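Local atomic coordinates of Lmo2470 protein (Listeria monocytogenes EGD-e, PDB entry 5HL3), a protein that interacts with afadin and facilitates basement membrane crossing, as a calcium-binding internalin built around a run of leucine-rich repeats. Residues D6-P9 with L10-I14; P90-T93 with T94-H97; L197-A201 with N202-N206; N255-D258 with T259-V262. One frame throughout, in Å; residues are numbered along the deposited sequence.

All four contacts are local, each made where one continuous piece of chain turns. Interactions 1 and 2 lie at the N-terminal end, on the same side of the chain's centre and about 17 Å apart between centres; they touch where Leu7 CD2 packs 3.9 Å from Thr94 CG2. In both, a water lies between two backbone groups, although interaction 1 is at the surface and interaction 2 is buried. Interactions 3 and 4, with centres about 16 Å apart, each adjoin a strand of the same parallel repeat sheet. Interaction 3 is buried and relies on an asparagine side chain that bonds to backbone groups. Interaction 4, a surface contact, uses a threonine hydroxyl and two backbone bonds at the sheet's outermost strand.

Interaction 1: residues D6-P9 with L10-I14; sequences DLYP and LPAPI
Tyr8 meets Ala12 beside a type VIb turn (Pro9 to Ala12) in the N-terminal region of this internalin, running into the short strand 12-13. The peptide bond between Leu10 and Pro11 is cis, and the extended backbone angles of these two residues fit that turn. The chain is thereby bent between Pro9 and Ala12.

The apolar contact is made at the edge of the Tyr8 ring. The methyl CB of Ala12 lies near the ring plane, 3.6 Å from Tyr8 CE2 and 3.9 Å from Tyr8 CD2, so it meets the rim and covers neither face. With CG of Tyr8 anti to the backbone N (chi1 -164°), the ring is carried along the chain to this methyl. Asp16 and Val17 of helix 14-17 also touch the ring. Elsewhere in the turn, Leu10 CG rests 3.7 Å from Tyr8 O, while the Leu10 side chain packs against Val17 and, on helix 42-46, Leu45.

Polar groups are joined through solvent. No direct hydrogen bond crosses the turn, as is usual for its type, and Ala12 instead pairs through its backbone with Ile40 of strand 39-40. A water donates to Pro11 O at 2.8 Å; its 2.9 Å bond to Pro9 O is less certain, because Pro9 was modelled in two conformers.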
ATOM      1  N   ASP A   6       9.230  12.360  37.346  1.00 36.56           N
ATOM      2  CA  ASP A   6       7.915  12.900  36.887  1.00 33.30           C
ATOM      3  C   ASP A   6       6.695  12.185  37.500  1.00 27.73           C
ATOM      4  O   ASP A   6       5.589  12.663  37.319  1.00 25.71           O
ATOM      5  CB  ASP A   6       7.818  12.833  35.333  1.00 36.06           C
ATOM      6  CG  ASP A   6       8.667  13.864  34.636  1.00 42.37           C
ATOM      7  OD1 ASP A   6       8.553  15.058  34.990  1.00 43.31           O
ATOM      8  OD2 ASP A   6       9.417  13.496  33.688  1.00 47.28           O
ATOM      9  N   LEU A   7       6.875  11.068  38.211  1.00 26.28           N
ATOM     10  CA  LEU A   7       5.710  10.309  38.708  1.00 22.46           C
ATOM     11  C   LEU A   7       4.956  11.047  39.798  1.00 20.28           C
ATOM     12  O   LEU A   7       5.539  11.472  40.816  1.00 21.11           O
ATOM     13  CB  LEU A   7       6.110   8.923  39.207  1.00 22.65           C
ATOM     14  CG  LEU A   7       6.730   7.990  38.166  1.00 25.23           C
ATOM     15  CD1 LEU A   7       7.285   6.746  38.838  1.00 26.41           C
ATOM     16  CD2 LEU A   7       5.754   7.608  37.059  1.00 24.62           C
ATOM     17  N   TYR A   8       3.656  11.185  39.601  1.00 18.41           N
ATOM     18  CA  TYR A   8       2.814  11.890  40.562  1.00 17.17           C
ATOM     19  C   TYR A   8       2.566  10.977  41.790  1.00 16.34           C
ATOM     20  O   TYR A   8       2.314   9.793  41.616  1.00 16.16           O
ATOM     21  CB  TYR A   8       1.488  12.302  39.908  1.00 16.80           C
ATOM     22  CG  TYR A   8       0.762  13.347  40.704  1.00 16.80           C
ATOM     23  CD1 TYR A   8       1.086  14.707  40.582  1.00 18.28           C
ATOM     24  CD2 TYR A   8      -0.227  12.993  41.587  1.00 16.34           C
ATOM     25  CE1 TYR A   8       0.438  15.664  41.351  1.00 18.94           C
ATOM     26  CE2 TYR A   8      -0.885  13.932  42.340  1.00 17.18           C
ATOM     27  CZ  TYR A   8      -0.548  15.268  42.230  1.00 18.31           C
ATOM     28  OH  TYR A   8      -1.202  16.194  42.991  1.00 19.78           O
ATOM     29  N   PRO A   9       2.593  11.556  43.021  0.70 16.72           N
ATOM     30  CA  PRO A   9       2.373  10.740  44.220  0.70 17.13           C
ATOM     31  C   PRO A   9       0.960  10.187  44.305  0.70 16.81           C
ATOM     32  O   PRO A   9      -0.002  10.921  44.079  0.70 16.65           O
ATOM     33  CB  PRO A   9       2.621  11.735  45.362  0.70 18.55           C
ATOM     34  CG  PRO A   9       2.269  13.072  44.788  0.70 18.27           C
ATOM     35  CD  PRO A   9       2.775  12.982  43.364  0.70 17.73           C
ATOM     36  N   LEU A  10       0.843   8.897  44.620  1.00 12.72           N
ATOM     37  CA  LEU A  10      -0.469   8.249  44.742  1.00 12.50           C
ATOM     38  C   LEU A  10      -0.697   7.803  46.186  1.00 12.67           C
ATOM     39  O   LEU A  10       0.270   7.575  46.899  1.00 12.86           O
ATOM     40  CB  LEU A  10      -0.505   7.020  43.832  1.00 12.21           C
ATOM     41  CG  LEU A  10      -0.319   7.292  42.337  1.00 12.04           C
ATOM     42  CD1 LEU A  10      -0.325   5.991  41.522  1.00 11.85           C
ATOM     43  CD2 LEU A  10      -1.404   8.235  41.829  1.00 12.01           C
ATOM     44  N   PRO A  11      -1.943   7.610  46.626  1.00 12.68           N
ATOM     45  CA  PRO A  11      -3.157   7.820  45.860  1.00 12.57           C
ATOM     46  C   PRO A  11      -3.433   9.281  45.545  1.00 12.74           C
ATOM     47  O   PRO A  11      -2.957  10.177  46.245  1.00 13.04           O
ATOM     48  CB  PRO A  11      -4.273   7.264  46.789  1.00 12.74           C
ATOM     49  CG  PRO A  11      -3.561   6.363  47.749  1.00 12.81           C
ATOM     50  CD  PRO A  11      -2.221   7.007  47.946  1.00 12.88           C
ATOM     51  N   ALA A  12      -4.210   9.514  44.491  1.00 12.62           N
ATOM     52  CA  ALA A  12      -4.574  10.880  44.075  1.00 12.84           C
ATOM     53  C   ALA A  12      -5.768  10.870  43.157  1.00 12.78           C
ATOM     54  O   ALA A  12      -5.960   9.901  42.417  1.00 12.48           O
ATOM     55  CB  ALA A  12      -3.392  11.544  43.344  1.00 12.82           C
ATOM     56  N   PRO A  13      -6.541  11.975  43.140  1.00 13.13           N
ATOM     57  CA  PRO A  13      -7.588  12.112  42.108  1.00 13.14           C
ATOM     58  C   PRO A  13      -6.999  12.018  40.697  1.00 12.80           C
ATOM     59  O   PRO A  13      -5.911  12.504  40.433  1.00 12.76           O
ATOM     60  CB  PRO A  13      -8.147  13.525  42.370  1.00 13.67           C
ATOM     61  CG  PRO A  13      -7.914  13.725  43.833  1.00 13.97           C
ATOM     62  CD  PRO A  13      -6.564  13.126  44.077  1.00 13.62           C
ATOM     63  N   ILE A  14      -7.765  11.392  39.808  1.00 12.65           N
ATOM     64  CA  ILE A  14      -7.353  11.248  38.394  1.00 12.38           C
ATOM     65  C   ILE A  14      -6.945  12.602  37.793  1.00 12.57           C
ATOM     66  O   ILE A  14      -5.925  12.709  37.087  1.00 12.42           O
ATOM     67  CB  ILE A  14      -8.499  10.575  37.577  1.00 12.35           C
ATOM     68  CG1 ILE A  14      -8.622   9.101  37.954  1.00 12.19           C
ATOM     69  CG2 ILE A  14      -8.262  10.703  36.067  1.00 12.19           C
ATOM     70  CD1 ILE A  14      -9.876   8.441  37.431  1.00 12.34           C
TER
HETATM   71  O   HOH W   1      -1.437  12.562  45.980  1.00 22.81           O

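Interaction 2: residues P90-T93 with T94-H97; sequences PDIT and TIPH
Ile92 O, the carbonyl oxygen of a residue whose side chain also packs on Ile95, has a water 2.7 Å away that is well placed to donate to it. The same water accepts from the backbone Ile95 N at 3.0 Å. It therefore stands in the place that a direct bond from residue i+3 to residue i would take, and it bridges a turn whose two ends, Ile92 O and Ile95 N, are 4.5 Å apart.

The side chains of Ile92 and Ile95 cross at a slant, with the methyl Ile92 CD1 4.0 Å from the methyl Ile95 CD1. Ile92 CG1 takes the crowded position between the backbone N and the carbonyl carbon (chi1 58°), and from there the extended chain (chi2 170°) brings CD1 to Thr94 and Ile95. The same Ile92 CD1 methyl sits 3.4 Å from Thr94 OG1, so the hydroxyl is flanked by hydrocarbon on this side. That buried hydroxyl is hydrogen-bonded to Leu66 O, and the backbone of Thr94 bonds to that of Phe71, which ties the turn to the preceding loop. Farther on, the ring atom Pro96 CD comes to 4.1 Å from Thr93 O, a loose van der Waals contact.

The whole turn lies in the loop that leaves strand 76-79 and leads to strand 100-103, two adjacent parallel strands of the repeat sheet. Asp91, just before the turn, bonds to the backbone N of Gln120 and of Asn121 in the following loop, before strand 127-129.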
ATOM      1  N   PRO A  90       3.867  10.398  22.194  1.00 12.90           N
ATOM      2  CA  PRO A  90       5.212  10.636  22.709  1.00 13.10           C
ATOM      3  C   PRO A  90       5.991   9.377  23.086  1.00 13.04           C
ATOM      4  O   PRO A  90       5.396   8.334  23.347  1.00 12.88           O
ATOM      5  CB  PRO A  90       4.955  11.510  23.928  1.00 13.36           C
ATOM      6  CG  PRO A  90       3.648  11.003  24.439  1.00 13.24           C
ATOM      7  CD  PRO A  90       2.836  10.761  23.180  1.00 13.01           C
ATOM      8  N   ASP A  91       7.313   9.506  23.094  1.00 13.20           N
ATOM      9  CA  ASP A  91       8.240   8.440  23.488  1.00 13.22           C
ATOM     10  C   ASP A  91       8.510   8.626  24.986  1.00 13.48           C
ATOM     11  O   ASP A  91       9.466   9.279  25.376  1.00 14.02           O
ATOM     12  CB  ASP A  91       9.525   8.593  22.641  1.00 13.31           C
ATOM     13  CG  ASP A  91      10.462   7.423  22.742  1.00 13.34           C
ATOM     14  OD1 ASP A  91      10.116   6.372  23.324  1.00 13.26           O
ATOM     15  OD2 ASP A  91      11.581   7.532  22.213  1.00 13.47           O
ATOM     16  N   ILE A  92       7.619   8.111  25.831  1.00 13.43           N
ATOM     17  CA  ILE A  92       7.713   8.283  27.285  1.00 13.68           C
ATOM     18  C   ILE A  92       8.226   7.003  27.922  1.00 13.73           C
ATOM     19  O   ILE A  92       8.220   5.941  27.271  1.00 13.54           O
ATOM     20  CB  ILE A  92       6.365   8.722  27.906  1.00 13.67           C
ATOM     21  CG1 ILE A  92       5.250   7.699  27.609  1.00 13.40           C
ATOM     22  CG2 ILE A  92       5.958  10.100  27.362  1.00 13.71           C
ATOM     23  CD1 ILE A  92       3.978   7.932  28.371  1.00 13.44           C
ATOM     24  N   THR A  93       8.662   7.091  29.172  1.00 14.01           N
ATOM     25  CA  THR A  93       9.325   5.972  29.821  1.00 14.14           C
ATOM     26  C   THR A  93       8.412   5.094  30.673  1.00 14.11           C
ATOM     27  O   THR A  93       8.883   4.129  31.255  1.00 14.25           O
ATOM     28  CB  THR A  93      10.435   6.495  30.763  1.00 14.53           C
ATOM     29  OG1 THR A  93       9.852   7.342  31.743  1.00 14.70           O
ATOM     30  CG2 THR A  93      11.528   7.233  29.969  1.00 14.63           C
ATOM     31  N   THR A  94       7.122   5.411  30.729  1.00 13.97           N
ATOM     32  CA  THR A  94       6.211   4.739  31.657  1.00 14.01           C
ATOM     33  C   THR A  94       5.275   3.714  31.029  1.00 13.76           C
ATOM     34  O   THR A  94       4.318   3.304  31.659  1.00 13.78           O
ATOM     35  CB  THR A  94       5.369   5.788  32.415  1.00 14.12           C
ATOM     36  OG1 THR A  94       4.681   6.601  31.471  1.00 13.93           O
ATOM     37  CG2 THR A  94       6.274   6.678  33.302  1.00 14.45           C
ATOM     38  N   ILE A  95       5.548   3.285  29.799  1.00 13.54           N
ATOM     39  CA  ILE A  95       4.786   2.177  29.166  1.00 13.34           C
ATOM     40  C   ILE A  95       5.842   1.207  28.611  1.00 13.34           C
ATOM     41  O   ILE A  95       5.932   0.958  27.393  1.00 13.13           O
ATOM     42  CB  ILE A  95       3.829   2.643  28.060  1.00 13.08           C
ATOM     43  CG1 ILE A  95       3.089   3.930  28.471  1.00 13.13           C
ATOM     44  CG2 ILE A  95       2.828   1.520  27.762  1.00 12.95           C
ATOM     45  CD1 ILE A  95       2.215   4.484  27.357  1.00 12.92           C
ATOM     46  N   PRO A  96       6.654   0.625  29.498  1.00 13.59           N
ATOM     47  CA  PRO A  96       7.795  -0.167  29.054  1.00 13.66           C
ATOM     48  C   PRO A  96       7.457  -1.408  28.248  1.00 13.52           C
ATOM     49  O   PRO A  96       8.303  -1.857  27.436  1.00 13.50           O
ATOM     50  CB  PRO A  96       8.465  -0.569  30.370  1.00 14.02           C
ATOM     51  CG  PRO A  96       7.408  -0.452  31.412  1.00 14.09           C
ATOM     52  CD  PRO A  96       6.609   0.727  30.971  1.00 13.87           C
ATOM     53  N   HIS A  97       6.246  -1.933  28.407  1.00 13.44           N
ATOM     54  CA  HIS A  97       5.863  -3.174  27.722  1.00 13.35           C
ATOM     55  C   HIS A  97       4.906  -2.952  26.556  1.00 13.04           C
ATOM     56  O   HIS A  97       4.265  -3.883  26.099  1.00 12.98           O
ATOM     57  CB  HIS A  97       5.353  -4.178  28.759  1.00 13.58           C
ATOM     58  CG  HIS A  97       6.365  -4.421  29.830  1.00 13.91           C
ATOM     59  ND1 HIS A  97       7.572  -5.024  29.574  1.00 14.06           N
ATOM     60  CD2 HIS A  97       6.412  -4.037  31.129  1.00 14.15           C
ATOM     61  CE1 HIS A  97       8.298  -5.050  30.672  1.00 14.38           C
ATOM     62  NE2 HIS A  97       7.615  -4.461  31.642  1.00 14.44           N
TER
HETATM   63  O   HOH W   2       7.980   3.336  28.099  1.00 12.71           O

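Interaction 3: residues L197-A201 with N202-N206; sequences LDLNA and NLLTN
Asn202 reaches back to Leu199 and closes the bend that follows the strand of a leucine-rich repeat; Leu197, Leu199, Asn202 and Leu204 fit the LxLxxNxL pattern of such repeats. Asn202 ND2 donates to Leu199 O over 3.1 Å, in a bond straight at the hydrogen (174°) but steep at the carbonyl (102°). The acceptor lies in the plane of the amide, whereas the donor stands well above the carbonyl plane, 65° out of it. Beside this bond the two leucines pack into the repeat interior at about a right angle, CD1 of Leu199 4.0 Å from CD1 of Leu204.

Ala201, with its left-handed backbone angles, helps to make the bend. Ahead of it, Asp198 OD1 accepts from Asn200 N at 3.1 Å, an Asx turn, and from Asn200 ND2 at 2.8 Å, both from one face of the carboxylate plane.

Neighbouring repeats hold the asparagine in turn: Asn202 ND2 also donates to Leu177 O, its stronger partner, and its OD1 accepts from Leu182 N. Asn224 does the same one repeat on, bonding through ND2 to Leu199 O and through OD1 to Leu204 N. The bend follows strand 196-198, which runs parallel between strands 174-176 and 218-220.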
ATOM      1  N   LEU A 197       4.041  -7.770   1.245  1.00 11.33           N
ATOM      2  CA  LEU A 197       4.446  -6.426   0.826  1.00 11.25           C
ATOM      3  C   LEU A 197       3.338  -5.854  -0.051  1.00 11.20           C
ATOM      4  O   LEU A 197       3.130  -6.314  -1.193  1.00 11.25           O
ATOM      5  CB  LEU A 197       5.772  -6.468   0.093  1.00 11.33           C
ATOM      6  CG  LEU A 197       6.376  -5.145  -0.403  1.00 11.31           C
ATOM      7  CD1 LEU A 197       6.431  -4.127   0.727  1.00 11.25           C
ATOM      8  CD2 LEU A 197       7.738  -5.368  -1.006  1.00 11.44           C
ATOM      9  N   ASP A 198       2.584  -4.905   0.502  1.00 11.12           N
ATOM     10  CA  ASP A 198       1.449  -4.280  -0.223  1.00 11.12           C
ATOM     11  C   ASP A 198       1.865  -2.910  -0.726  1.00 11.11           C
ATOM     12  O   ASP A 198       2.083  -1.990   0.057  1.00 11.08           O
ATOM     13  CB  ASP A 198       0.199  -4.192   0.664  1.00 11.50           C
ATOM     14  CG  ASP A 198      -1.066  -3.918  -0.135  1.00 12.19           C
ATOM     15  OD1 ASP A 198      -0.949  -3.523  -1.314  1.00 12.72           O
ATOM     16  OD2 ASP A 198      -2.195  -4.079   0.412  1.00 14.02           O
ATOM     17  N   LEU A 199       1.946  -2.788  -2.040  1.00 11.17           N
ATOM     18  CA  LEU A 199       2.358  -1.531  -2.727  1.00 11.22           C
ATOM     19  C   LEU A 199       1.289  -1.077  -3.703  1.00 11.29           C
ATOM     20  O   LEU A 199       1.572  -0.270  -4.584  1.00 11.37           O
ATOM     21  CB  LEU A 199       3.684  -1.744  -3.414  1.00 11.27           C
ATOM     22  CG  LEU A 199       4.849  -2.097  -2.497  1.00 11.26           C
ATOM     23  CD1 LEU A 199       6.077  -2.477  -3.278  1.00 11.36           C
ATOM     24  CD2 LEU A 199       5.151  -0.949  -1.577  1.00 11.25           C
ATOM     25  N   ASN A 200       0.060  -1.558  -3.549  1.00 11.29           N
ATOM     26  CA  ASN A 200      -0.985  -1.167  -4.486  1.00 11.40           C
ATOM     27  C   ASN A 200      -1.235   0.331  -4.452  1.00 11.46           C
ATOM     28  O   ASN A 200      -1.076   0.963  -3.417  1.00 11.41           O
ATOM     29  CB  ASN A 200      -2.252  -2.001  -4.305  1.00 11.56           C
ATOM     30  CG  ASN A 200      -3.208  -1.482  -3.244  1.00 12.09           C
ATOM     31  OD1 ASN A 200      -4.014  -0.570  -3.511  1.00 13.33           O
ATOM     32  ND2 ASN A 200      -3.232  -2.151  -2.120  1.00 12.61           N
ATOM     33  N   ALA A 201      -1.624   0.904  -5.582  1.00 11.61           N
ATOM     34  CA  ALA A 201      -1.970   2.352  -5.655  1.00 11.74           C
ATOM     35  C   ALA A 201      -0.796   3.259  -5.282  1.00 11.73           C
ATOM     36  O   ALA A 201      -0.902   4.186  -4.485  1.00 11.76           O
ATOM     37  CB  ALA A 201      -3.238   2.678  -4.864  1.00 11.78           C
ATOM     38  N   ASN A 202       0.353   2.976  -5.868  1.00 11.72           N
ATOM     39  CA  ASN A 202       1.520   3.861  -5.821  1.00 11.79           C
ATOM     40  C   ASN A 202       1.826   4.330  -7.246  1.00 11.98           C
ATOM     41  O   ASN A 202       0.938   4.300  -8.103  1.00 12.08           O
ATOM     42  CB  ASN A 202       2.697   3.185  -5.100  1.00 11.66           C
ATOM     43  CG  ASN A 202       2.579   3.305  -3.596  1.00 11.55           C
ATOM     44  OD1 ASN A 202       2.879   4.345  -3.019  1.00 11.62           O
ATOM     45  ND2 ASN A 202       2.114   2.255  -2.953  1.00 11.41           N
ATOM     46  N   LEU A 203       3.027   4.845  -7.454  1.00 12.07           N
ATOM     47  CA  LEU A 203       3.467   5.408  -8.754  1.00 12.30           C
ATOM     48  C   LEU A 203       4.679   4.674  -9.268  1.00 12.29           C
ATOM     49  O   LEU A 203       5.520   5.236  -9.965  1.00 12.48           O
ATOM     50  CB  LEU A 203       3.786   6.890  -8.555  1.00 12.50           C
ATOM     51  CG  LEU A 203       2.638   7.772  -7.976  1.00 12.57           C
ATOM     52  CD1 LEU A 203       3.092   9.204  -7.709  1.00 12.80           C
ATOM     53  CD2 LEU A 203       1.414   7.757  -8.882  1.00 12.67           C
ATOM     54  N   LEU A 204       4.764   3.385  -8.954  1.00 12.11           N
ATOM     55  CA  LEU A 204       5.948   2.627  -9.326  1.00 12.12           C
ATOM     56  C   LEU A 204       6.034   2.358 -10.820  1.00 12.27           C
ATOM     57  O   LEU A 204       5.036   1.986 -11.436  1.00 12.27           O
ATOM     58  CB  LEU A 204       5.999   1.277  -8.572  1.00 11.93           C
ATOM     59  CG  LEU A 204       6.061   1.359  -7.040  1.00 11.79           C
ATOM     60  CD1 LEU A 204       5.796  -0.005  -6.450  1.00 11.64           C
ATOM     61  CD2 LEU A 204       7.415   1.870  -6.606  1.00 11.88           C
ATOM     62  N   THR A 205       7.243   2.475 -11.385  1.00 12.75           N
ATOM     63  CA  THR A 205       7.449   2.111 -12.785  1.00 13.46           C
ATOM     64  C   THR A 205       8.188   0.784 -12.953  1.00 13.43           C
ATOM     65  O   THR A 205       8.245   0.224 -14.050  1.00 13.78           O
ATOM     66  CB  THR A 205       8.194   3.198 -13.590  1.00 14.24           C
ATOM     67  OG1 THR A 205       9.423   3.498 -12.951  1.00 15.37           O
ATOM     68  CG2 THR A 205       7.378   4.435 -13.672  1.00 14.67           C
ATOM     69  N   ASN A 206       8.747   0.271 -11.859  1.00 13.37           N
ATOM     70  CA  ASN A 206       9.415  -1.046 -11.832  1.00 13.45           C
ATOM     71  C   ASN A 206       9.720  -1.322 -10.364  1.00 13.16           C
ATOM     72  O   ASN A 206       9.375  -0.519  -9.493  1.00 13.39           O
ATOM     73  CB  ASN A 206      10.709  -1.058 -12.678  1.00 13.98           C
ATOM     74  CG  ASN A 206      10.955  -2.387 -13.374  1.00 14.37           C
ATOM     75  OD1 ASN A 206      10.483  -3.430 -12.953  1.00 13.93           O
ATOM     76  ND2 ASN A 206      11.609  -2.316 -14.520  1.00 15.57           N
TER

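Interaction 4: residues N255-D258 with T259-V262; sequences NVLD and TIYV
A short 3-10 segment delivers the chain to strand 260-261, the last strand of the parallel leucine-rich repeat sheet, and at this junction Val256 O is gripped twice by Thr259. The hydroxyl Thr259 OG1 donates to Val256 O at 2.8 Å, in the carbonyl plane. The backbone Thr259 N reaches the same oxygen at 2.9 Å, from above that plane. A chi1 of 71° sets OG1 between the backbone N and the carbonyl carbon of Thr259, which turns the hydroxyl back to the oxygen that its own amide uses. With OG1 tied in this way, rotation of the threonine about its first torsion is restrained.

One step on, Ile260 N donates to Leu257 O over 3.2 Å, so successive i to i+3 bonds carry the 3-10 pattern right up to the strand. The Ile260 CG1 methylene lies against a carbonyl oxygen, 3.5 Å from Val256 O. The apolar contact is between the methyls Leu257 CD1 and Ile260 CD1, which touch at 4.0 Å, their side chains slanting across each other. On the exposed side, Asp258 OD1 is 3.6 Å from Thr259 CG2.

Val256 and Thr259 both pack on Leu242 of strand 241-243, and the backbones of Thr259 and Tyr261 bond to Leu242, so strand 260-261 is laid parallel beside it as the sheet's outermost member. Leu257 meanwhile touches Thr293, just past helix 285-292.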
ATOM      1  N   ASN A 255       9.193 -15.695 -15.290  1.00 15.19           N
ATOM      2  CA  ASN A 255       9.661 -16.540 -14.186  1.00 15.69           C
ATOM      3  C   ASN A 255       8.636 -16.792 -13.095  1.00 15.28           C
ATOM      4  O   ASN A 255       8.719 -17.777 -12.393  1.00 15.74           O
ATOM      5  CB  ASN A 255      10.911 -15.953 -13.518  1.00 16.05           C
ATOM      6  CG  ASN A 255      12.103 -15.920 -14.431  1.00 16.75           C
ATOM      7  OD1 ASN A 255      12.183 -16.653 -15.437  1.00 17.28           O
ATOM      8  ND2 ASN A 255      13.076 -15.096 -14.076  1.00 16.99           N
ATOM      9  N   VAL A 256       7.663 -15.897 -12.991  1.00 14.51           N
ATOM     10  CA  VAL A 256       6.663 -15.947 -11.932  1.00 14.15           C
ATOM     11  C   VAL A 256       5.248 -15.927 -12.486  1.00 13.70           C
ATOM     12  O   VAL A 256       4.298 -15.607 -11.773  1.00 13.34           O
ATOM     13  CB  VAL A 256       6.896 -14.775 -10.942  1.00 13.83           C
ATOM     14  CG1 VAL A 256       8.225 -14.940 -10.223  1.00 14.42           C
ATOM     15  CG2 VAL A 256       6.796 -13.420 -11.631  1.00 13.35           C
ATOM     16  N   LEU A 257       5.088 -16.318 -13.740  1.00 13.85           N
ATOM     17  CA  LEU A 257       3.770 -16.248 -14.387  1.00 13.53           C
ATOM     18  C   LEU A 257       2.691 -17.029 -13.640  1.00 13.60           C
ATOM     19  O   LEU A 257       1.531 -16.605 -13.583  1.00 13.26           O
ATOM     20  CB  LEU A 257       3.896 -16.718 -15.858  1.00 13.87           C
ATOM     21  CG  LEU A 257       2.614 -16.625 -16.706  1.00 13.67           C
ATOM     22  CD1 LEU A 257       1.925 -15.280 -16.702  1.00 13.02           C
ATOM     23  CD2 LEU A 257       2.935 -17.117 -18.125  1.00 14.14           C
ATOM     24  N   ASP A 258       3.071 -18.139 -13.012  1.00 14.15           N
ATOM     25  CA  ASP A 258       2.109 -18.949 -12.255  1.00 14.67           C
ATOM     26  C   ASP A 258       1.586 -18.316 -10.966  1.00 14.04           C
ATOM     27  O   ASP A 258       0.721 -18.865 -10.334  1.00 14.35           O
ATOM     28  CB  ASP A 258       2.645 -20.368 -11.971  1.00 16.14           C
ATOM     29  CG  ASP A 258       3.953 -20.389 -11.171  1.00 17.26           C
ATOM     30  OD1 ASP A 258       4.591 -19.318 -11.004  1.00 18.19           O
ATOM     31  OD2 ASP A 258       4.396 -21.533 -10.793  1.00 20.00           O
ATOM     32  N   THR A 259       2.114 -17.146 -10.588  1.00 13.53           N
ATOM     33  CA  THR A 259       1.680 -16.448  -9.372  1.00 13.25           C
ATOM     34  C   THR A 259       0.837 -15.230  -9.681  1.00 12.73           C
ATOM     35  O   THR A 259       0.293 -14.620  -8.778  1.00 12.58           O
ATOM     36  CB  THR A 259       2.892 -15.927  -8.544  1.00 13.31           C
ATOM     37  OG1 THR A 259       3.526 -14.835  -9.217  1.00 13.02           O
ATOM     38  CG2 THR A 259       3.892 -17.029  -8.250  1.00 13.93           C
ATOM     39  N   ILE A 260       0.698 -14.880 -10.958  1.00 12.55           N
ATOM     40  CA  ILE A 260       0.156 -13.561 -11.305  1.00 12.12           C
ATOM     41  C   ILE A 260      -1.365 -13.445 -11.306  1.00 12.08           C
ATOM     42  O   ILE A 260      -2.093 -14.315 -11.787  1.00 12.33           O
ATOM     43  CB  ILE A 260       0.716 -13.102 -12.683  1.00 12.00           C
ATOM     44  CG1 ILE A 260       2.229 -12.905 -12.591  1.00 12.11           C
ATOM     45  CG2 ILE A 260       0.068 -11.805 -13.168  1.00 11.66           C
ATOM     46  CD1 ILE A 260       2.911 -12.570 -13.908  1.00 12.13           C
ATOM     47  N   TYR A 261      -1.836 -12.339 -10.719  1.00 11.87           N
ATOM     48  CA  TYR A 261      -3.221 -11.910 -10.873  1.00 11.88           C
ATOM     49  C   TYR A 261      -3.238 -10.729 -11.839  1.00 11.63           C
ATOM     50  O   TYR A 261      -2.629  -9.694 -11.566  1.00 11.45           O
ATOM     51  CB  TYR A 261      -3.873 -11.488  -9.525  1.00 12.00           C
ATOM     52  CG  TYR A 261      -5.328 -11.095  -9.714  1.00 12.18           C
ATOM     53  CD1 TYR A 261      -5.666  -9.840 -10.187  1.00 12.06           C
ATOM     54  CD2 TYR A 261      -6.373 -11.971  -9.399  1.00 12.59           C
ATOM     55  CE1 TYR A 261      -6.998  -9.482 -10.415  1.00 12.35           C
ATOM     56  CE2 TYR A 261      -7.714 -11.608  -9.613  1.00 12.89           C
ATOM     57  CZ  TYR A 261      -8.016 -10.374 -10.122  1.00 12.78           C
ATOM     58  OH  TYR A 261      -9.327  -9.986 -10.356  1.00 13.20           O
ATOM     59  N   VAL A 262      -3.893 -10.900 -12.988  1.00 11.71           N
ATOM     60  CA  VAL A 262      -4.215  -9.802 -13.919  1.00 11.59           C
ATOM     61  C   VAL A 262      -5.527 -10.145 -14.576  1.00 11.89           C
ATOM     62  O   VAL A 262      -5.650 -11.226 -15.190  1.00 12.11           O
ATOM     63  CB  VAL A 262      -3.191  -9.578 -15.085  1.00 11.42           C
ATOM     64  CG1 VAL A 262      -3.779  -8.601 -16.117  1.00 11.42           C
ATOM     65  CG2 VAL A 262      -1.875  -9.062 -14.576  1.00 11.23           C
TER